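PDB 2XZI: extracellular sialidase/neuraminidase, putative from Aspergillus fumigatus, which hydrolyses the glycosidic bond of terminal sialic acids, probably on glycoconjugates, acting as a Kdnase on the deaminated sialic acid Kdn. Local coordinates for residues P246-R252 with L271-Q277; V307-Y311 with F375-L381; T106-D110 with L198-A202; G149-L153 with E174-D178. One frame throughout, in Å; residues are numbered along the deposited sequence.

Interaction 1: residues P246-R252 with L271-Q277; sequences PSQKGYR and LPDPACQ
Gly250 and Asp273 form an antiparallel hydrogen-bonded pair, with Gly250 N to Asp273 O at 2.8 Å and Asp273 N returning to Gly250 O, and Tyr251 and Pro272 follow as a non-hydrogen-bonded pair before Arg252 N meets Leu271 O. Short strand 272-273 is thereby tied to strand 250-258 in one blade of the sialidase β-propeller. Arg252 runs past Leu271, its CG 3.7 Å from Leu271 CB. Bends at chi2 and chi3 (-64° and -63°) then curl its chain back, so that Arg252 NH1 makes a salt bridge of 2.9 Å with Asp273 OD2. The carboxylate oxygen lies in the guanidinium plane but is itself met from above its own plane. NH1 also has a weak bond to Cys276 O; NE is taken by Asn243, and Asp273 OD2 accepts a second bond from Asn295. Lys249 stretches over the turn with CG 3.3 Å from Pro274 O and carries NZ to Thr300 O, close to a bound Kdn molecule. Ala275 O accepts from Arg302, a residue of the Kdn pocket. The other carboxylate oxygen, Asp273 OD1, closes an Asx motif, accepting from Cys276 N at 2.9 Å through its syn lone pair.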
loop_
_atom_site.group_PDB
_atom_site.type_symbol
_atom_site.label_atom_id
_atom_site.label_comp_id
_atom_site.label_asym_id
_atom_site.label_seq_id
_atom_site.Cartn_x
_atom_site.Cartn_y
_atom_site.Cartn_z
ATOM N N PRO A 246 -2.367 -7.884 12.187
ATOM C CA PRO A 246 -2.142 -8.362 13.555
ATOM C C PRO A 246 -0.662 -8.675 13.820
ATOM O O PRO A 246 0.092 -8.968 12.882
ATOM C CB PRO A 246 -2.957 -9.657 13.595
ATOM C CG PRO A 246 -2.900 -10.173 12.168
ATOM C CD PRO A 246 -3.042 -8.897 11.345
ATOM N N SER A 247 -0.259 -8.632 15.095
ATOM C CA SER A 247 1.116 -9.025 15.469
ATOM C C SER A 247 1.366 -10.537 15.279
ATOM O O SER A 247 2.488 -10.958 14.978
ATOM C CB SER A 247 1.478 -8.560 16.890
ATOM O OG SER A 247 0.605 -9.084 17.869
ATOM N N GLN A 248 0.313 -11.332 15.447
ATOM C CA GLN A 248 0.371 -12.770 15.208
ATOM C C GLN A 248 -0.729 -13.180 14.238
ATOM O O GLN A 248 -1.794 -12.547 14.183
ATOM C CB GLN A 248 0.244 -13.560 16.520
ATOM C CG GLN A 248 1.547 -13.691 17.327
ATOM C CD GLN A 248 1.717 -12.624 18.399
ATOM O OE1 GLN A 248 0.748 -12.001 18.838
ATOM N NE2 GLN A 248 2.958 -12.422 18.840
ATOM N N LYS A 249 -0.468 -14.240 13.478
ATOM C CA LYS A 249 -1.421 -14.740 12.493
ATOM C C LYS A 249 -2.790 -14.978 13.122
ATOM O O LYS A 249 -2.881 -15.406 14.280
ATOM C CB LYS A 249 -0.915 -16.044 11.883
ATOM C CG LYS A 249 0.437 -15.936 11.215
ATOM C CD LYS A 249 0.763 -17.209 10.447
ATOM C CE LYS A 249 1.801 -16.940 9.365
ATOM N NZ LYS A 249 1.917 -18.088 8.427
ATOM N N GLY A 250 -3.846 -14.692 12.361
ATOM C CA GLY A 250 -5.196 -14.898 12.832
ATOM C C GLY A 250 -6.194 -14.071 12.055
ATOM O O GLY A 250 -6.783 -14.568 11.084
ATOM N N TYR A 251 -6.372 -12.819 12.492
ATOM C CA TYR A 251 -7.437 -11.933 12.014
ATOM C C TYR A 251 -6.980 -10.492 11.967
ATOM O O TYR A 251 -6.104 -10.085 12.731
ATOM C CB TYR A 251 -8.663 -12.032 12.941
ATOM C CG TYR A 251 -9.190 -13.441 13.044
ATOM C CD1 TYR A 251 -10.046 -13.956 12.068
ATOM C CD2 TYR A 251 -8.792 -14.274 14.088
ATOM C CE1 TYR A 251 -10.509 -15.264 12.138
ATOM C CE2 TYR A 251 -9.256 -15.578 14.175
ATOM C CZ TYR A 251 -10.108 -16.063 13.193
ATOM O OH TYR A 251 -10.571 -17.354 13.274
ATOM N N ARG A 252 -7.606 -9.721 11.086
ATOM C CA ARG A 252 -7.397 -8.275 11.075
ATOM C C ARG A 252 -7.829 -7.655 12.401
ATOM O O ARG A 252 -8.783 -8.126 13.041
ATOM C CB ARG A 252 -8.185 -7.632 9.943
ATOM C CG ARG A 252 -7.892 -8.175 8.559
ATOM C CD ARG A 252 -6.462 -7.937 8.092
ATOM N NE ARG A 252 -6.126 -6.519 7.970
ATOM C CZ ARG A 252 -4.941 -6.085 7.564
ATOM N NH1 ARG A 252 -4.000 -6.959 7.192
ATOM N NH2 ARG A 252 -4.720 -4.778 7.473
ATOM N N LEU A 271 -12.617 -11.545 9.095
ATOM C CA LEU A 271 -11.464 -11.211 8.236
ATOM C C LEU A 271 -10.171 -11.925 8.664
ATOM O O LEU A 271 -9.285 -11.318 9.276
ATOM C CB LEU A 271 -11.249 -9.689 8.189
ATOM C CG LEU A 271 -12.384 -8.815 7.643
ATOM C CD1 LEU A 271 -12.027 -7.336 7.809
ATOM C CD2 LEU A 271 -12.736 -9.172 6.179
ATOM N N PRO A 272 -10.064 -13.226 8.355
ATOM C CA PRO A 272 -8.819 -13.949 8.602
ATOM C C PRO A 272 -7.643 -13.265 7.892
ATOM O O PRO A 272 -7.819 -12.656 6.834
ATOM C CB PRO A 272 -9.114 -15.341 8.023
ATOM C CG PRO A 272 -10.177 -15.110 7.001
ATOM C CD PRO A 272 -11.036 -14.044 7.611
ATOM N N ASP A 273 -6.471 -13.333 8.512
ATOM C CA ASP A 273 -5.277 -12.696 7.970
ATOM C C ASP A 273 -4.068 -13.477 8.479
ATOM O O ASP A 273 -4.074 -13.920 9.631
ATOM C CB ASP A 273 -5.213 -11.244 8.446
ATOM C CG ASP A 273 -4.033 -10.495 7.853
ATOM O OD1 ASP A 273 -2.925 -10.562 8.421
ATOM O OD2 ASP A 273 -4.216 -9.855 6.783
ATOM N N PRO A 274 -3.023 -13.646 7.651
ATOM C CA PRO A 274 -1.862 -14.461 8.037
ATOM C C PRO A 274 -0.718 -13.621 8.610
ATOM O O PRO A 274 0.420 -14.039 8.552
ATOM C CB PRO A 274 -1.455 -15.106 6.704
ATOM C CG PRO A 274 -1.715 -13.968 5.695
ATOM C CD PRO A 274 -2.971 -13.274 6.219
ATOM N N ALA A 275 -1.054 -12.469 9.189
ATOM C CA ALA A 275 -0.065 -11.467 9.603
ATOM C C ALA A 275 0.632 -10.910 8.352
ATOM O O ALA A 275 1.810 -11.179 8.073
ATOM C CB ALA A 275 0.947 -12.050 10.624
ATOM N N CYS A 276 -0.140 -10.145 7.584
ATOM C CA CYS A 276 0.327 -9.534 6.345
ATOM C C CYS A 276 -0.414 -8.197 6.197
ATOM O O CYS A 276 -1.454 -7.995 6.795
ATOM C CB CYS A 276 0.048 -10.465 5.144
ATOM S SG CYS A 276 0.676 -9.917 3.542
ATOM N N GLN A 277 0.129 -7.283 5.411
ATOM C CA GLN A 277 -0.558 -6.040 5.099
ATOM C C GLN A 277 -1.840 -6.300 4.283
ATOM O O GLN A 277 -1.954 -7.306 3.591
ATOM C CB GLN A 277 0.445 -5.120 4.395
ATOM C CG GLN A 277 -0.071 -3.759 3.924
ATOM C CD GLN A 277 -0.608 -3.757 2.499
ATOM O OE1 GLN A 277 -0.934 -4.802 1.934
ATOM N NE2 GLN A 277 -0.684 -2.572 1.895
#

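Interaction 2: residues V307-Y311 with F375-L381; sequences VRISY and FNLSWIL
Val307 CG1 meets the indole of Trp379 at its edge, near the ring plane and 4.1 Å from CZ3, and that same indole atom lies over one face of the Phe375 ring, offset toward the rim. The second methyl of the valine, Val307 CG2, approaches Phe375 CZ at 3.9 Å. With chi1 at 66°, CG1 sits between the backbone N and the carbonyl carbon; both methyls lie against the phenyl ring and Ile380, Val307 CG1 touching Ile380 CG1 at 3.8 Å and CG2 lying near Ile380 CD1. The Tyr311 ring has Ile309 CG2 of its own strand on one face, and its hydroxyl end approaches Leu381, Tyr311 OH to Leu381 CD2 being 3.4 Å; this hydroxyl is hydrogen-bonded to Asp3. Helix 377-381 here crosses strand segment 307-310 almost perpendicularly, at -97°, and so lays the C-terminal end of the chain against a blade of the β-propeller. Asn376 caps the helix start, its OD1 accepting from Trp379 N at 2.9 Å with the donor above the amide plane. Ile309 lays its CD1 against Leu381 CD2 (3.8 Å), Leu377 CD2 and Ile380 CG2. Ile349, on strand 349-356, packs against Phe375, Leu377 and Ile380, and Arg322 makes a cation-pi contact with Trp379.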
loop_
_atom_site.group_PDB
_atom_site.type_symbol
_atom_site.label_atom_id
_atom_site.label_comp_id
_atom_site.label_asym_id
_atom_site.label_seq_id
_atom_site.Cartn_x
_atom_site.Cartn_y
_atom_site.Cartn_z
ATOM N N VAL A 307 -10.941 -10.017 -2.553
ATOM C CA VAL A 307 -11.491 -8.659 -2.495
ATOM C C VAL A 307 -12.950 -8.748 -2.048
ATOM O O VAL A 307 -13.673 -9.631 -2.513
ATOM C CB VAL A 307 -11.312 -7.909 -3.847
ATOM C CG1 VAL A 307 -12.147 -8.542 -4.985
ATOM C CG2 VAL A 307 -11.629 -6.431 -3.666
ATOM N N ARG A 308 -13.368 -7.850 -1.153
ATOM C CA ARG A 308 -14.688 -7.902 -0.532
ATOM C C ARG A 308 -15.369 -6.549 -0.488
ATOM O O ARG A 308 -14.694 -5.503 -0.526
ATOM C CB ARG A 308 -14.550 -8.344 0.921
ATOM C CG ARG A 308 -13.846 -9.682 1.138
ATOM C CD ARG A 308 -13.696 -9.833 2.625
ATOM N NE ARG A 308 -12.866 -10.939 3.078
ATOM C CZ ARG A 308 -13.343 -12.068 3.588
ATOM N NH1 ARG A 308 -14.663 -12.279 3.644
ATOM N NH2 ARG A 308 -12.497 -12.981 4.052
ATOM N N ILE A 309 -16.697 -6.582 -0.327
ATOM C CA ILE A 309 -17.528 -5.377 -0.189
ATOM C C ILE A 309 -18.285 -5.400 1.139
ATOM O O ILE A 309 -18.832 -6.441 1.540
ATOM C CB ILE A 309 -18.540 -5.228 -1.349
ATOM C CG1 ILE A 309 -17.830 -5.142 -2.718
ATOM C CG2 ILE A 309 -19.474 -4.032 -1.133
ATOM C CD1 ILE A 309 -18.713 -5.533 -3.932
ATOM N N SER A 310 -18.308 -4.258 1.827
ATOM C CA SER A 310 -19.252 -4.089 2.939
ATOM C C SER A 310 -20.230 -2.989 2.592
ATOM O O SER A 310 -19.819 -1.938 2.093
ATOM C CB SER A 310 -18.544 -3.722 4.239
ATOM O OG SER A 310 -19.511 -3.531 5.283
ATOM N N TYR A 311 -21.502 -3.213 2.918
ATOM C CA TYR A 311 -22.557 -2.218 2.777
ATOM C C TYR A 311 -22.899 -1.568 4.118
ATOM O O TYR A 311 -23.768 -0.691 4.180
ATOM C CB TYR A 311 -23.810 -2.874 2.195
ATOM C CG TYR A 311 -23.578 -3.483 0.844
ATOM C CD1 TYR A 311 -23.556 -2.686 -0.292
ATOM C CD2 TYR A 311 -23.358 -4.855 0.703
ATOM C CE1 TYR A 311 -23.341 -3.237 -1.556
ATOM C CE2 TYR A 311 -23.149 -5.421 -0.553
ATOM C CZ TYR A 311 -23.131 -4.609 -1.666
ATOM O OH TYR A 311 -22.926 -5.177 -2.900
ATOM N N PHE A 375 -10.834 -4.374 -12.067
ATOM C CA PHE A 375 -12.079 -5.130 -12.099
ATOM C C PHE A 375 -13.189 -4.227 -11.636
ATOM O O PHE A 375 -12.945 -3.261 -10.917
ATOM C CB PHE A 375 -11.990 -6.399 -11.225
ATOM C CG PHE A 375 -11.393 -6.175 -9.858
ATOM C CD1 PHE A 375 -12.170 -5.709 -8.825
ATOM C CD2 PHE A 375 -10.057 -6.467 -9.606
ATOM C CE1 PHE A 375 -11.631 -5.514 -7.563
ATOM C CE2 PHE A 375 -9.514 -6.277 -8.344
ATOM C CZ PHE A 375 -10.318 -5.802 -7.320
ATOM N N ASN A 376 -14.412 -4.504 -12.072
ATOM C CA ASN A 376 -15.543 -3.732 -11.590
ATOM C C ASN A 376 -16.287 -4.424 -10.462
ATOM O O ASN A 376 -15.976 -5.556 -10.081
ATOM C CB ASN A 376 -16.479 -3.305 -12.726
ATOM C CG ASN A 376 -17.097 -4.473 -13.481
ATOM O OD1 ASN A 376 -16.861 -5.656 -13.186
ATOM N ND2 ASN A 376 -17.892 -4.135 -14.483
ATOM N N LEU A 377 -17.243 -3.704 -9.889
ATOM C CA LEU A 377 -18.047 -4.245 -8.801
ATOM C C LEU A 377 -18.783 -5.491 -9.265
ATOM O O LEU A 377 -18.882 -6.468 -8.520
ATOM C CB LEU A 377 -19.037 -3.202 -8.288
ATOM C CG LEU A 377 -18.446 -1.998 -7.566
ATOM C CD1 LEU A 377 -19.567 -0.998 -7.348
ATOM C CD2 LEU A 377 -17.766 -2.394 -6.249
ATOM N N SER A 378 -19.285 -5.463 -10.503
ATOM C CA SER A 378 -19.960 -6.627 -11.066
ATOM C C SER A 378 -19.092 -7.876 -11.025
ATOM O O SER A 378 -19.568 -8.947 -10.705
ATOM C CB SER A 378 -20.349 -6.373 -12.506
ATOM O OG SER A 378 -20.915 -7.552 -13.031
ATOM N N TRP A 379 -17.809 -7.728 -11.334
ATOM C CA TRP A 379 -16.915 -8.875 -11.273
ATOM C C TRP A 379 -16.870 -9.465 -9.857
ATOM O O TRP A 379 -16.965 -10.684 -9.683
ATOM C CB TRP A 379 -15.514 -8.543 -11.793
ATOM C CG TRP A 379 -14.624 -9.733 -11.794
ATOM C CD1 TRP A 379 -14.533 -10.688 -12.762
ATOM C CD2 TRP A 379 -13.712 -10.118 -10.761
ATOM N NE1 TRP A 379 -13.611 -11.639 -12.406
ATOM C CE2 TRP A 379 -13.084 -11.313 -11.184
ATOM C CE3 TRP A 379 -13.351 -9.565 -9.521
ATOM C CZ2 TRP A 379 -12.118 -11.972 -10.406
ATOM C CZ3 TRP A 379 -12.378 -10.209 -8.756
ATOM C CH2 TRP A 379 -11.773 -11.399 -9.203
ATOM N N ILE A 380 -16.763 -8.615 -8.840
ATOM C CA ILE A 380 -16.743 -9.113 -7.468
ATOM C C ILE A 380 -18.052 -9.816 -7.129
ATOM O O ILE A 380 -18.050 -10.928 -6.591
ATOM C CB ILE A 380 -16.536 -7.984 -6.444
ATOM C CG1 ILE A 380 -15.240 -7.213 -6.731
ATOM C CG2 ILE A 380 -16.500 -8.554 -5.023
ATOM C CD1 ILE A 380 -15.013 -5.969 -5.825
ATOM N N LEU A 381 -19.164 -9.149 -7.432
ATOM C CA LEU A 381 -20.512 -9.624 -7.060
ATOM C C LEU A 381 -20.969 -10.893 -7.769
ATOM O O LEU A 381 -21.800 -11.627 -7.240
ATOM C CB LEU A 381 -21.541 -8.509 -7.264
ATOM C CG LEU A 381 -21.332 -7.308 -6.348
ATOM C CD1 LEU A 381 -22.132 -6.113 -6.883
ATOM C CD2 LEU A 381 -21.692 -7.659 -4.908
#

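Interaction 3: residues T106-D110 with L198-A202; sequences TPVVD and LVIPA
Leu198 has the most surface buried in this contact and is clasped by two partners, Val108 and Asp110. Each of its methyls meets both: Leu198 CD1 stands 4.1 Å from Val108 CG1, and CD2 is at a similar distance from Val108 CG2. The Asp110 carboxylate lies against both branches, Asp110 OD2 being 3.5 Å from Leu198 CD1 and Asp110 OD1 3.8 Å from Leu198 CD2. The carboxylate has polar partners elsewhere: OD1 forms a salt bridge with Arg216 and OD2 accepts from Gly214 N; these bonds probably hold it in place beside the leucine.

Val108 works in two directions. A chi1 of 58° lodges CG1 between its backbone N and carbonyl carbon, where Val108 CG1 also touches Ile200 CG1 at 4.2 Å, the two side chains crossing at about a right angle. Thr106 completes the row: its CG2, directed away from the backbone N, meets Ile200 CG2 at 3.7 Å and comes near Pro201 CD, while OG1 turns aside to Asn104 O.

No hydrogen bond spans the two strands. They run antiparallel, 171° apart, with axes 8.3 Å from each other, side chains between them and no backbone pairing. Strands 101-109 and 198-202 belong to different four-stranded blades of the propeller, so this is blade-to-blade packing. Pro107, pointing away, touches Ala42 and Val44 of strand 37-45, and Val199 and Pro201 touch Ile232 of strand 230-234, so each strand of the contact also borders a further blade.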
loop_
_atom_site.group_PDB
_atom_site.type_symbol
_atom_site.label_atom_id
_atom_site.label_comp_id
_atom_site.label_asym_id
_atom_site.label_seq_id
_atom_site.Cartn_x
_atom_site.Cartn_y
_atom_site.Cartn_z
ATOM N N THR A 106 3.325 5.494 1.194
ATOM C CA THR A 106 1.975 5.779 1.692
ATOM C C THR A 106 1.511 7.127 1.122
ATOM O O THR A 106 1.652 8.171 1.763
ATOM C CB THR A 106 1.924 5.751 3.234
ATOM O OG1 THR A 106 2.580 4.571 3.699
ATOM C CG2 THR A 106 0.487 5.736 3.740
ATOM N N PRO A 107 0.950 7.096 -0.093
ATOM C CA PRO A 107 0.520 8.309 -0.797
ATOM C C PRO A 107 -0.877 8.758 -0.404
ATOM O O PRO A 107 -1.714 7.937 -0.010
ATOM C CB PRO A 107 0.562 7.885 -2.270
ATOM C CG PRO A 107 0.221 6.418 -2.221
ATOM C CD PRO A 107 0.936 5.916 -0.984
ATOM N N VAL A 108 -1.151 10.059 -0.537
ATOM C CA VAL A 108 -2.498 10.593 -0.464
ATOM C C VAL A 108 -2.597 11.786 -1.420
ATOM O O VAL A 108 -1.720 12.645 -1.432
ATOM C CB VAL A 108 -2.905 10.973 0.995
ATOM C CG1 VAL A 108 -1.944 12.000 1.610
ATOM C CG2 VAL A 108 -4.388 11.414 1.066
ATOM N N VAL A 109 -3.681 11.821 -2.177
ATOM C CA VAL A 109 -3.924 12.903 -3.110
ATOM C C VAL A 109 -4.753 13.977 -2.404
ATOM O O VAL A 109 -5.834 13.707 -1.891
ATOM C CB VAL A 109 -4.647 12.415 -4.381
ATOM C CG1 VAL A 109 -4.922 13.610 -5.321
ATOM C CG2 VAL A 109 -3.841 11.316 -5.102
ATOM N N ASP A 110 -4.218 15.199 -2.373
ATOM C CA ASP A 110 -4.932 16.326 -1.759
ATOM C C ASP A 110 -5.837 17.044 -2.765
ATOM O O ASP A 110 -5.750 16.779 -3.965
ATOM C CB ASP A 110 -3.960 17.294 -1.081
ATOM C CG ASP A 110 -4.535 17.926 0.183
ATOM O OD1 ASP A 110 -5.783 17.955 0.349
ATOM O OD2 ASP A 110 -3.728 18.394 1.011
ATOM N N LEU A 198 -6.737 15.349 6.073
ATOM C CA LEU A 198 -6.044 14.141 5.607
ATOM C C LEU A 198 -5.756 13.232 6.787
ATOM O O LEU A 198 -5.440 13.698 7.881
ATOM C CB LEU A 198 -4.729 14.481 4.915
ATOM C CG LEU A 198 -4.795 15.443 3.722
ATOM C CD1 LEU A 198 -3.430 15.585 3.069
ATOM C CD2 LEU A 198 -5.799 14.957 2.694
ATOM N N VAL A 199 -5.846 11.922 6.565
ATOM C CA VAL A 199 -5.465 10.958 7.587
ATOM C C VAL A 199 -4.581 9.909 6.933
ATOM O O VAL A 199 -4.978 9.261 5.945
ATOM C CB VAL A 199 -6.681 10.250 8.246
ATOM C CG1 VAL A 199 -6.201 9.361 9.391
ATOM C CG2 VAL A 199 -7.664 11.257 8.786
ATOM N N ILE A 200 -3.381 9.771 7.494
ATOM C CA ILE A 200 -2.378 8.817 7.030
ATOM C C ILE A 200 -2.122 7.799 8.142
ATOM O O ILE A 200 -1.764 8.179 9.265
ATOM C CB ILE A 200 -1.078 9.550 6.594
ATOM C CG1 ILE A 200 -1.370 10.572 5.471
ATOM C CG2 ILE A 200 0.001 8.545 6.175
ATOM C CD1 ILE A 200 -1.860 11.984 5.954
ATOM N N PRO A 201 -2.330 6.512 7.854
ATOM C CA PRO A 201 -2.125 5.523 8.913
ATOM C C PRO A 201 -0.655 5.224 9.099
ATOM O O PRO A 201 0.091 5.132 8.124
ATOM C CB PRO A 201 -2.859 4.288 8.384
ATOM C CG PRO A 201 -2.706 4.388 6.888
ATOM C CD PRO A 201 -2.738 5.879 6.580
ATOM N N ALA A 202 -0.243 5.044 10.346
ATOM C CA ALA A 202 1.127 4.704 10.683
ATOM C C ALA A 202 1.193 3.794 11.894
ATOM O O ALA A 202 0.161 3.491 12.524
ATOM C CB ALA A 202 1.968 5.964 10.909
#

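Interaction 4: residues G149-L153 with E174-D178; sequences GRRHL and ELTPD
Arg150 reaches across to the chain leaving helix 172-175, where its NH2 meets Pro177 O at 3.2 Å in a weak hydrogen bond bent to 128°, the carbonyl lying at the edge of the guanidinium. Arg150 NH2 also passes 3.4 Å from Thr176 CG2, the two side chains sliding past one another in opposite directions. A few residues on, Leu153 CD2 rests on Leu175 CB at 3.7 Å and Leu153 CB touches Thr176 OG1 at the same distance.

Two waters thicken this first shell. One lies in the guanidinium plane, 2.9 Å from Arg150 NH1, and is also hydrogen-bonded to Thr176 O and to Asp178 OD1 (2.8 Å), so that it stands between arginine and aspartate groups that do not touch. The other joins Arg151 O, at 2.8 Å, to Thr176 OG1.

These contacts belong to an outer part of a propeller blade, where strand 152-158 pairs with the outermost strand 169-170 and the short helix follows directly. Thr176 is the first residue to leave helical geometry. Its side chain points to Leu153, with OG1 beside the backbone N. The CB of Arg150 is directed at the helix side; chi1 of 67° sets CG between the backbone N and the carbonyl carbon, and beyond it only chi3 bends the chain.

Further out, Leu153 also packs on Val185 and Ile207, and Leu175 on Trp218 and Val220 of strand 217-222. Thr172 OG1 accepts from Leu153 N. Arg151 points elsewhere, making a cation-pi contact with Trp182 of the Kdn pocket and hydrogen bonds to Asn104 and Asn122.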
loop_
_atom_site.group_PDB
_atom_site.type_symbol
_atom_site.label_atom_id
_atom_site.label_comp_id
_atom_site.label_asym_id
_atom_site.label_seq_id
_atom_site.Cartn_x
_atom_site.Cartn_y
_atom_site.Cartn_z
ATOM N N GLY A 149 20.485 5.050 13.754
ATOM C CA GLY A 149 20.000 3.673 13.731
ATOM C C GLY A 149 18.496 3.462 13.787
ATOM O O GLY A 149 18.036 2.326 13.763
ATOM N N ARG A 150 17.721 4.547 13.868
ATOM C CA ARG A 150 16.256 4.438 14.002
ATOM C C ARG A 150 15.601 4.524 12.648
ATOM O O ARG A 150 16.227 4.937 11.669
ATOM C CB ARG A 150 15.670 5.519 14.917
ATOM C CG ARG A 150 15.759 6.949 14.379
ATOM C CD ARG A 150 15.279 7.990 15.391
ATOM N NE ARG A 150 13.858 7.824 15.714
ATOM C CZ ARG A 150 13.080 8.728 16.307
ATOM N NH1 ARG A 150 13.552 9.917 16.659
ATOM N NH2 ARG A 150 11.806 8.455 16.519
ATOM N N ARG A 151 14.341 4.111 12.597
ATOM C CA ARG A 151 13.534 4.327 11.404
ATOM C C ARG A 151 13.058 5.779 11.360
ATOM O O ARG A 151 12.509 6.303 12.345
ATOM C CB ARG A 151 12.378 3.335 11.368
ATOM C CG ARG A 151 12.844 1.912 11.109
ATOM C CD ARG A 151 12.796 1.579 9.627
ATOM N NE ARG A 151 11.415 1.323 9.224
ATOM C CZ ARG A 151 11.032 0.974 8.000
ATOM N NH1 ARG A 151 11.925 0.894 7.016
ATOM N NH2 ARG A 151 9.751 0.732 7.775
ATOM N N HIS A 152 13.282 6.426 10.220
ATOM C CA HIS A 152 12.860 7.822 9.990
ATOM C C HIS A 152 11.583 7.859 9.181
ATOM O O HIS A 152 11.238 6.880 8.535
ATOM C CB HIS A 152 13.952 8.606 9.252
ATOM C CG HIS A 152 15.171 8.859 10.079
ATOM N ND1 HIS A 152 15.696 10.123 10.252
ATOM C CD2 HIS A 152 15.973 8.018 10.777
ATOM C CE1 HIS A 152 16.755 10.053 11.037
ATOM N NE2 HIS A 152 16.954 8.788 11.359
ATOM N N LEU A 153 10.894 8.991 9.253
ATOM C CA LEU A 153 9.686 9.258 8.502
ATOM C C LEU A 153 9.957 10.460 7.628
ATOM O O LEU A 153 10.310 11.540 8.124
ATOM C CB LEU A 153 8.514 9.548 9.453
ATOM C CG LEU A 153 7.191 9.894 8.755
ATOM C CD1 LEU A 153 6.567 8.615 8.237
ATOM C CD2 LEU A 153 6.252 10.557 9.697
ATOM N N GLU A 174 9.193 15.544 14.273
ATOM C CA GLU A 174 7.886 16.168 14.372
ATOM C C GLU A 174 6.755 15.133 14.510
ATOM O O GLU A 174 5.769 15.356 15.230
ATOM C CB GLU A 174 7.656 17.050 13.136
ATOM C CG GLU A 174 8.519 18.330 13.070
ATOM C CD GLU A 174 10.003 18.104 12.739
ATOM O OE1 GLU A 174 10.362 17.115 12.051
ATOM O OE2 GLU A 174 10.828 18.944 13.167
ATOM N N LEU A 175 6.896 13.999 13.817
ATOM C CA LEU A 175 5.767 13.083 13.636
ATOM C C LEU A 175 6.011 11.651 14.079
ATOM O O LEU A 175 5.119 10.799 13.938
ATOM C CB LEU A 175 5.303 13.086 12.163
ATOM C CG LEU A 175 4.828 14.433 11.610
ATOM C CD1 LEU A 175 4.543 14.358 10.126
ATOM C CD2 LEU A 175 3.604 14.959 12.357
ATOM N N THR A 176 7.200 11.383 14.604
ATOM C CA THR A 176 7.472 10.085 15.241
ATOM C C THR A 176 7.752 10.331 16.717
ATOM O O THR A 176 8.525 11.231 17.058
ATOM C CB THR A 176 8.652 9.353 14.582
ATOM O OG1 THR A 176 8.447 9.340 13.161
ATOM C CG2 THR A 176 8.766 7.903 15.090
ATOM N N PRO A 177 7.120 9.543 17.611
ATOM C CA PRO A 177 7.432 9.805 19.027
ATOM C C PRO A 177 8.909 9.607 19.350
ATOM O O PRO A 177 9.593 8.758 18.744
ATOM C CB PRO A 177 6.591 8.767 19.761
ATOM C CG PRO A 177 5.426 8.483 18.807
ATOM C CD PRO A 177 6.029 8.561 17.443
ATOM N N ASP A 178 9.386 10.393 20.314
ATOM C CA ASP A 178 10.770 10.305 20.754
ATOM C C ASP A 178 11.073 8.951 21.409
ATOM O O ASP A 178 10.213 8.334 22.036
ATOM C CB ASP A 178 11.103 11.445 21.730
ATOM C CG ASP A 178 11.142 12.813 21.069
ATOM O OD1 ASP A 178 11.306 12.924 19.833
ATOM O OD2 ASP A 178 11.042 13.817 21.813
HETATM O O HOH W 1 11.295 11.612 17.354
HETATM O O HOH W 2 10.037 7.519 11.930
#

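Along the chain, interaction 3 spans the longest stretch and encloses interaction 4; interactions 1 and 2 follow in turn. Interactions 3 and 4 share the sheet of strands 101-109 and 152-158, with centres about 17 Å apart and nearest atoms about 6 Å apart. Interactions 1 and 2 lie farther apart, about 22 Å between centres, yet they touch where Leu271 CD2 packs 3.6 Å from Arg308 NE. Interactions 2 and 4 fall on opposite sides of the chain's centre, their own centres about 38 Å apart. Together the four contacts sample bonding within a blade, packing between blades and packing of helix 377-381 on a blade, and interaction 1 has the Lys249 side chain about 5 Å from a bound Kdn.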